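Importin subunit beta-1 (Saccharomyces cerevisiae, PDB 5OWU) carries proteins into the nucleus as the importin beta subunit, working with importin alpha, which recognises the classical nuclear localization signal of the cargo. Local coordinates at residues A[1-11]-A[43-54]; A[724-732]-A[750-761]. All blocks are in the same frame, centred on the assembly; numbering follows the deposited sequence. Where two conformers were deposited one is given.

Contact 1: A[1-11]-A[43-54]; sequences MSTAEFAQLLE and LSSQVLIDENTK
Leu43 lies against the first turn of helix 3-15, and following it outward shows how the two pieces fit. Leu43 CB sits over one face of the Phe6 ring, offset toward the rim, 4.0 Å from the ring centroid in a CH-pi contact. Beyond CG the two methyls part. Leu43 CD1 comes near Phe6 CD1 and, at 3.8 Å, the carbonyl O of Met1; CD2 lies beside the backbone at Ser2 C and Thr3 N. Phe6 holds its CG anti to the backbone N (chi1 -164°), which swings the ring to where Val47 CG2 meets its edge in plane. Ser44 OG approaches the same ring obliquely, 3.4 Å from Phe6 CE2, while it bonds back to the carbonyl of Phe40. Val47 is the knob of the interface, set among Thr3, Phe6, Ala7 and Leu10. Its CG2 touches Ala7 CB, and Val47 CG1 meets Leu10 CD1 tip to tip at 4.0 Å. Farther along helix 3-15, Ala7 CB rests on Thr53 OG1, whose hydroxyl donates to Asp50 OD2 across the type I turn from Asp50 to Thr53. Glu11 closes the end of the contact at Lys54. Glu11 OE2 accepts from Lys54 N at 3.1 Å, a nearly straight bond (166°) arriving from above the carboxylate plane, and the Lys54 side chain crosses that of Glu11 at about a right angle, bringing Lys54 CD to Glu11 OE1. At the start of the helix, Ser2 and Glu5 form a capping box. Leu29 and Leu32 of helix 19-35 also touch Phe6, and helix 55-67 backs Leu10. The axes of helix segments 3-11 and 43-48 cross at 83°; these are the opening helices of HEAT 1 and HEAT 2, joined as consecutive repeats of a HEAT solenoid.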
# COMPACT_ATOMS: atom_id res chain seq x y z
N MET A 1 27.00 18.54 34.44
CA MET A 1 26.25 19.59 33.70
C MET A 1 25.01 20.03 34.47
O MET A 1 24.32 19.21 35.07
CB MET A 1 25.86 19.07 32.31
CG MET A 1 25.44 20.17 31.34
SD MET A 1 25.05 19.57 29.68
CE MET A 1 26.52 18.63 29.26
N SER A 2 24.74 21.33 34.43
CA SER A 2 23.60 21.91 35.12
C SER A 2 22.41 22.03 34.18
O SER A 2 22.53 21.93 32.95
CB SER A 2 23.96 23.29 35.66
OG SER A 2 24.21 24.19 34.59
N THR A 3 21.24 22.29 34.76
CA THR A 3 20.04 22.50 33.96
C THR A 3 20.25 23.63 32.96
O THR A 3 19.84 23.52 31.80
CB THR A 3 18.84 22.81 34.86
OG1 THR A 3 18.67 21.75 35.81
CG2 THR A 3 17.56 22.96 34.03
N ALA A 4 20.88 24.72 33.39
CA ALA A 4 21.02 25.88 32.51
C ALA A 4 21.92 25.57 31.32
O ALA A 4 21.62 25.95 30.19
CB ALA A 4 21.55 27.07 33.30
N GLU A 5 23.04 24.88 31.57
CA GLU A 5 23.95 24.53 30.48
C GLU A 5 23.28 23.59 29.49
O GLU A 5 23.41 23.76 28.27
CB GLU A 5 25.22 23.89 31.05
CG GLU A 5 26.01 24.80 31.97
CD GLU A 5 27.11 24.05 32.71
OE1 GLU A 5 27.06 22.80 32.74
OE2 GLU A 5 28.01 24.71 33.25
N PHE A 6 22.58 22.57 29.99
CA PHE A 6 21.87 21.65 29.11
C PHE A 6 20.85 22.40 28.26
O PHE A 6 20.76 22.20 27.04
CB PHE A 6 21.19 20.56 29.95
CG PHE A 6 20.75 19.36 29.16
CD1 PHE A 6 21.68 18.45 28.69
CD2 PHE A 6 19.41 19.14 28.89
CE1 PHE A 6 21.30 17.35 27.97
CE2 PHE A 6 19.02 18.03 28.16
CZ PHE A 6 19.96 17.14 27.70
N ALA A 7 20.08 23.28 28.90
CA ALA A 7 19.10 24.08 28.17
C ALA A 7 19.78 24.90 27.08
O ALA A 7 19.24 25.05 25.98
CB ALA A 7 18.34 24.99 29.13
N GLN A 8 20.97 25.44 27.38
CA GLN A 8 21.69 26.21 26.37
C GLN A 8 22.12 25.34 25.20
O GLN A 8 22.04 25.77 24.04
CB GLN A 8 22.91 26.89 27.01
CG GLN A 8 23.60 27.91 26.12
CD GLN A 8 22.71 29.11 25.84
OE1 GLN A 8 22.24 29.77 26.76
NE2 GLN A 8 22.48 29.39 24.56
N LEU A 9 22.59 24.11 25.47
CA LEU A 9 22.88 23.17 24.39
C LEU A 9 21.66 22.96 23.50
O LEU A 9 21.75 23.09 22.27
CB LEU A 9 23.35 21.83 24.96
CG LEU A 9 24.81 21.70 25.41
CD1 LEU A 9 25.00 20.32 26.04
CD2 LEU A 9 25.77 21.90 24.25
N LEU A 10 20.51 22.59 24.09
CA LEU A 10 19.31 22.36 23.28
C LEU A 10 18.95 23.59 22.44
O LEU A 10 18.76 23.50 21.20
CB LEU A 10 18.15 22.00 24.21
CG LEU A 10 18.27 20.67 24.95
CD1 LEU A 10 17.56 20.75 26.28
CD2 LEU A 10 17.68 19.56 24.11
N GLU A 11 18.85 24.75 23.10
CA GLU A 11 18.53 25.98 22.40
C GLU A 11 19.48 26.19 21.23
O GLU A 11 19.04 26.37 20.10
CB GLU A 11 18.59 27.17 23.36
CG GLU A 11 17.46 27.20 24.39
CD GLU A 11 17.34 28.54 25.09
OE1 GLU A 11 17.91 29.53 24.59
OE2 GLU A 11 16.68 28.62 26.15
N LEU A 43 18.10 15.70 33.24
CA LEU A 43 18.24 17.09 32.81
C LEU A 43 17.20 17.45 31.77
O LEU A 43 16.64 18.55 31.80
CB LEU A 43 19.65 17.33 32.26
CG LEU A 43 20.79 17.43 33.27
CD1 LEU A 43 22.13 17.38 32.56
CD2 LEU A 43 20.68 18.71 34.08
N SER A 44 16.94 16.55 30.81
CA SER A 44 15.88 16.79 29.83
C SER A 44 14.56 17.07 30.53
O SER A 44 13.86 18.05 30.21
CB SER A 44 15.74 15.57 28.91
OG SER A 44 16.90 15.39 28.11
N SER A 45 14.21 16.24 31.52
CA SER A 45 12.97 16.45 32.24
C SER A 45 12.99 17.76 33.02
O SER A 45 11.94 18.39 33.18
CB SER A 45 12.70 15.26 33.17
OG SER A 45 13.33 15.42 34.43
N GLN A 46 14.16 18.20 33.50
CA GLN A 46 14.21 19.46 34.25
C GLN A 46 14.05 20.65 33.32
O GLN A 46 13.40 21.64 33.68
CB GLN A 46 15.51 19.56 35.04
CG GLN A 46 15.58 18.68 36.30
CD GLN A 46 14.60 19.06 37.41
OE1 GLN A 46 14.14 18.20 38.17
NE2 GLN A 46 14.28 20.36 37.53
N VAL A 47 14.61 20.58 32.11
CA VAL A 47 14.44 21.69 31.17
C VAL A 47 12.99 21.77 30.71
O VAL A 47 12.43 22.86 30.56
CB VAL A 47 15.41 21.54 29.99
CG1 VAL A 47 15.12 22.58 28.91
CG2 VAL A 47 16.85 21.67 30.48
N LEU A 48 12.35 20.62 30.51
CA LEU A 48 10.93 20.62 30.14
C LEU A 48 10.12 21.56 31.02
O LEU A 48 9.24 22.28 30.53
CB LEU A 48 10.36 19.21 30.20
CG LEU A 48 8.86 19.04 29.96
CD1 LEU A 48 8.42 19.67 28.64
CD2 LEU A 48 8.52 17.57 29.99
N ILE A 49 10.40 21.59 32.33
CA ILE A 49 9.62 22.38 33.27
C ILE A 49 10.28 23.72 33.60
O ILE A 49 9.79 24.44 34.47
CB ILE A 49 9.35 21.60 34.57
CG1 ILE A 49 10.67 21.25 35.28
CG2 ILE A 49 8.53 20.34 34.27
CD1 ILE A 49 10.50 20.77 36.69
N ASP A 50 11.37 24.07 32.93
CA ASP A 50 12.13 25.28 33.27
C ASP A 50 11.55 26.47 32.52
O ASP A 50 11.77 26.64 31.32
CB ASP A 50 13.61 25.08 32.95
CG ASP A 50 14.44 26.33 33.22
OD1 ASP A 50 14.11 27.08 34.16
OD2 ASP A 50 15.42 26.56 32.48
N GLU A 51 10.79 27.31 33.24
CA GLU A 51 10.17 28.47 32.61
C GLU A 51 11.19 29.46 32.07
O GLU A 51 10.87 30.22 31.15
CB GLU A 51 9.24 29.16 33.60
CG GLU A 51 7.94 28.39 33.89
CD GLU A 51 7.70 28.14 35.37
OE1 GLU A 51 8.68 28.14 36.15
OE2 GLU A 51 6.53 27.93 35.76
N ASN A 52 12.41 29.46 32.61
CA ASN A 52 13.48 30.34 32.15
C ASN A 52 14.03 29.95 30.79
O ASN A 52 14.80 30.72 30.21
CB ASN A 52 14.61 30.34 33.19
CG ASN A 52 15.79 31.20 32.77
OD1 ASN A 52 15.63 32.35 32.36
ND2 ASN A 52 16.99 30.63 32.84
N THR A 53 13.66 28.78 30.26
CA THR A 53 14.15 28.31 28.97
C THR A 53 13.12 28.61 27.89
O THR A 53 11.91 28.58 28.12
CB THR A 53 14.42 26.80 29.02
OG1 THR A 53 15.46 26.53 29.97
CG2 THR A 53 14.85 26.26 27.66
N LYS A 54 13.62 28.92 26.69
CA LYS A 54 12.73 29.17 25.56
C LYS A 54 11.84 27.96 25.31
O LYS A 54 12.25 26.81 25.49
CB LYS A 54 13.54 29.48 24.30
CG LYS A 54 14.35 30.77 24.39
CD LYS A 54 15.26 30.91 23.18
CE LYS A 54 14.87 32.07 22.30
NZ LYS A 54 15.47 33.34 22.77

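Contact 2: A[724-732]-A[750-761]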
# COMPACT_ATOMS: atom_id res chain seq x y z
N ILE A 724 27.69 -15.54 -1.03
CA ILE A 724 26.32 -15.23 -1.44
C ILE A 724 25.34 -15.95 -0.54
O ILE A 724 24.34 -15.37 -0.09
CB ILE A 724 26.12 -15.59 -2.92
CG1 ILE A 724 27.00 -14.72 -3.83
CG2 ILE A 724 24.65 -15.49 -3.33
CD1 ILE A 724 27.21 -13.27 -3.41
N MET A 725 25.63 -17.22 -0.22
CA MET A 725 24.70 -17.94 0.64
C MET A 725 24.59 -17.25 1.99
O MET A 725 23.48 -17.10 2.53
CB MET A 725 25.13 -19.40 0.79
CG MET A 725 24.81 -20.27 -0.41
SD MET A 725 23.03 -20.43 -0.70
CE MET A 725 22.95 -21.82 -1.82
N ALA A 726 25.71 -16.76 2.51
CA ALA A 726 25.64 -16.03 3.77
C ALA A 726 24.62 -14.91 3.65
O ALA A 726 23.67 -14.83 4.43
CB ALA A 726 27.02 -15.49 4.14
N LEU A 727 24.76 -14.09 2.60
CA LEU A 727 23.83 -12.99 2.39
C LEU A 727 22.40 -13.51 2.37
O LEU A 727 21.53 -13.01 3.10
CB LEU A 727 24.17 -12.26 1.09
CG LEU A 727 25.46 -11.45 1.10
CD1 LEU A 727 25.74 -10.89 -0.29
CD2 LEU A 727 25.41 -10.33 2.13
N CYS A 728 22.15 -14.56 1.59
CA CYS A 728 20.79 -15.05 1.48
C CYS A 728 20.27 -15.45 2.85
O CYS A 728 19.17 -15.04 3.25
CB CYS A 728 20.72 -16.21 0.48
SG CYS A 728 20.93 -15.69 -1.24
N VAL A 729 21.07 -16.19 3.61
CA VAL A 729 20.64 -16.59 4.95
C VAL A 729 20.30 -15.35 5.76
O VAL A 729 19.20 -15.22 6.31
CB VAL A 729 21.72 -17.44 5.64
CG1 VAL A 729 21.46 -17.55 7.15
CG2 VAL A 729 21.72 -18.83 5.05
N ALA A 730 21.23 -14.39 5.80
CA ALA A 730 20.98 -13.20 6.61
C ALA A 730 19.67 -12.55 6.19
O ALA A 730 18.89 -12.11 7.03
CB ALA A 730 22.15 -12.22 6.48
N ALA A 731 19.40 -12.55 4.88
CA ALA A 731 18.19 -11.89 4.39
C ALA A 731 16.94 -12.67 4.77
O ALA A 731 15.92 -12.07 5.12
CB ALA A 731 18.27 -11.71 2.88
N GLN A 732 16.98 -14.00 4.70
CA GLN A 732 15.75 -14.75 4.93
C GLN A 732 15.39 -14.80 6.41
O GLN A 732 14.22 -15.01 6.74
CB GLN A 732 15.87 -16.17 4.37
CG GLN A 732 16.68 -17.15 5.19
CD GLN A 732 16.93 -18.44 4.44
OE1 GLN A 732 17.14 -18.43 3.23
NE2 GLN A 732 16.90 -19.56 5.15
N VAL A 750 12.09 -8.91 -0.07
CA VAL A 750 13.39 -9.53 0.22
C VAL A 750 13.31 -11.04 0.05
O VAL A 750 14.17 -11.66 -0.58
CB VAL A 750 13.86 -9.13 1.63
CG1 VAL A 750 15.19 -9.81 1.98
CG2 VAL A 750 14.01 -7.62 1.73
N LEU A 751 12.26 -11.66 0.61
CA LEU A 751 12.14 -13.12 0.51
C LEU A 751 11.94 -13.56 -0.94
O LEU A 751 12.49 -14.59 -1.36
CB LEU A 751 10.99 -13.61 1.39
CG LEU A 751 11.21 -13.43 2.90
CD1 LEU A 751 9.95 -13.77 3.68
CD2 LEU A 751 12.38 -14.28 3.39
N GLU A 752 11.18 -12.79 -1.72
CA GLU A 752 11.02 -13.11 -3.14
C GLU A 752 12.37 -13.07 -3.86
O GLU A 752 12.66 -13.92 -4.72
CB GLU A 752 10.03 -12.15 -3.79
CG GLU A 752 8.59 -12.38 -3.37
CD GLU A 752 7.63 -11.34 -3.90
OE1 GLU A 752 8.07 -10.23 -4.26
OE2 GLU A 752 6.42 -11.64 -3.95
N ALA A 753 13.22 -12.09 -3.51
CA ALA A 753 14.55 -12.01 -4.11
C ALA A 753 15.42 -13.19 -3.69
O ALA A 753 16.21 -13.70 -4.49
CB ALA A 753 15.23 -10.70 -3.73
N VAL A 754 15.30 -13.62 -2.43
CA VAL A 754 16.04 -14.80 -2.01
C VAL A 754 15.61 -16.01 -2.83
O VAL A 754 16.44 -16.81 -3.28
CB VAL A 754 15.87 -15.04 -0.49
CG1 VAL A 754 16.45 -16.39 -0.07
CG2 VAL A 754 16.55 -13.91 0.29
N LEU A 755 14.30 -16.14 -3.08
CA LEU A 755 13.83 -17.22 -3.94
C LEU A 755 14.46 -17.15 -5.32
O LEU A 755 14.90 -18.18 -5.86
CB LEU A 755 12.30 -17.18 -4.04
CG LEU A 755 11.64 -18.25 -4.91
CD1 LEU A 755 12.07 -19.66 -4.52
CD2 LEU A 755 10.12 -18.11 -4.82
N ASP A 756 14.52 -15.95 -5.92
CA ASP A 756 15.22 -15.80 -7.20
C ASP A 756 16.66 -16.32 -7.09
O ASP A 756 17.13 -17.07 -7.95
CB ASP A 756 15.26 -14.32 -7.62
CG ASP A 756 13.92 -13.81 -8.11
OD1 ASP A 756 13.05 -14.62 -8.48
OD2 ASP A 756 13.75 -12.57 -8.15
N ALA A 757 17.37 -15.89 -6.05
CA ALA A 757 18.76 -16.27 -5.88
C ALA A 757 18.91 -17.79 -5.86
O ALA A 757 19.76 -18.35 -6.56
CB ALA A 757 19.34 -15.65 -4.61
N TYR A 758 18.08 -18.46 -5.05
CA TYR A 758 18.21 -19.91 -4.91
C TYR A 758 17.85 -20.63 -6.20
O TYR A 758 18.46 -21.65 -6.54
CB TYR A 758 17.34 -20.42 -3.76
CG TYR A 758 17.82 -20.05 -2.37
CD1 TYR A 758 19.16 -19.74 -2.12
CD2 TYR A 758 16.94 -20.02 -1.29
CE1 TYR A 758 19.60 -19.40 -0.86
CE2 TYR A 758 17.37 -19.68 -0.02
CZ TYR A 758 18.70 -19.37 0.19
OH TYR A 758 19.14 -19.04 1.45
N VAL A 759 16.85 -20.13 -6.93
CA VAL A 759 16.49 -20.74 -8.21
C VAL A 759 17.68 -20.67 -9.16
O VAL A 759 18.07 -21.66 -9.79
CB VAL A 759 15.25 -20.05 -8.81
CG1 VAL A 759 15.03 -20.45 -10.27
CG2 VAL A 759 14.04 -20.40 -8.00
N GLY A 760 18.27 -19.48 -9.28
CA GLY A 760 19.40 -19.32 -10.19
C GLY A 760 20.59 -20.16 -9.78
O GLY A 760 21.29 -20.72 -10.63
N ILE A 761 20.84 -20.27 -8.47
CA ILE A 761 21.99 -21.02 -7.98
C ILE A 761 21.80 -22.51 -8.24
O ILE A 761 22.70 -23.20 -8.72
CB ILE A 761 22.22 -20.72 -6.49
CG1 ILE A 761 22.86 -19.34 -6.34
CG2 ILE A 761 23.09 -21.78 -5.83
CD1 ILE A 761 22.87 -18.81 -4.92
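The Tyr758 ring and the Gln732 amide meet at about a right angle, their planes 82° apart. Gln732 OE1 lies at the ring's edge, in its plane, and accepts from Tyr758 OH at 2.7 Å; the hydroxyl stands above the plane of the amide carbonyl. Two sulfurs approach the ring obliquely: Met725 SD, 3.6 Å from Tyr758 CE1 in a Met-aromatic contact, and Cys728 SG, which also packs on Ala757 CB. Cys728 CB comes to 3.4 Å from Tyr758 OH. Gln732 reaches the hydroxyl because its CG stands between the backbone N and the carbonyl carbon (chi1 77°), the chain then running out extended. The amide is gripped from both ends, since its NE2 donates to the carbonyl of Thr778 in helix 776-788. A phenylalanine in place of Tyr758 would probably leave buried Gln732 OE1 without its hydroxyl mate and the amide less firmly fixed in rotation. To either end of this pair along the helices the contacts are apolar. Met725 CE meets Ile761 CG2 tip to tip at 4.0 Å, and at the other end Ala731 CB packs against Val750 CG1 and Val754 CG2, with Leu751 CD2 against Gln732 CA. The axes of segments 724-732 and 750-761 approach to 9.5 Å at closest, with their N-to-C directions 151° apart, so this is the antiparallel helix pair that makes up a single HEAT repeat, here HEAT 17.

Starting at the N terminus, the chain runs through helix 3-15, passes through helix 19-35 and enters helix 37-48 and the turn after it, where contact 1 closes a loop with 31 residues between its segments. It ties HEAT 1 to HEAT 2, so it works between repeats. The chain then passes through many further repeats before contact 2 closes a shorter loop, of 17 residues, between the two helices of HEAT 17. The two loops follow one another in series and neither nest nor cross. Their centres lie about 50 Å apart and their nearest atoms about 35 Å, so one binds neighbouring repeats at the N-terminal end and the other binds one repeat internally, far along the solenoid.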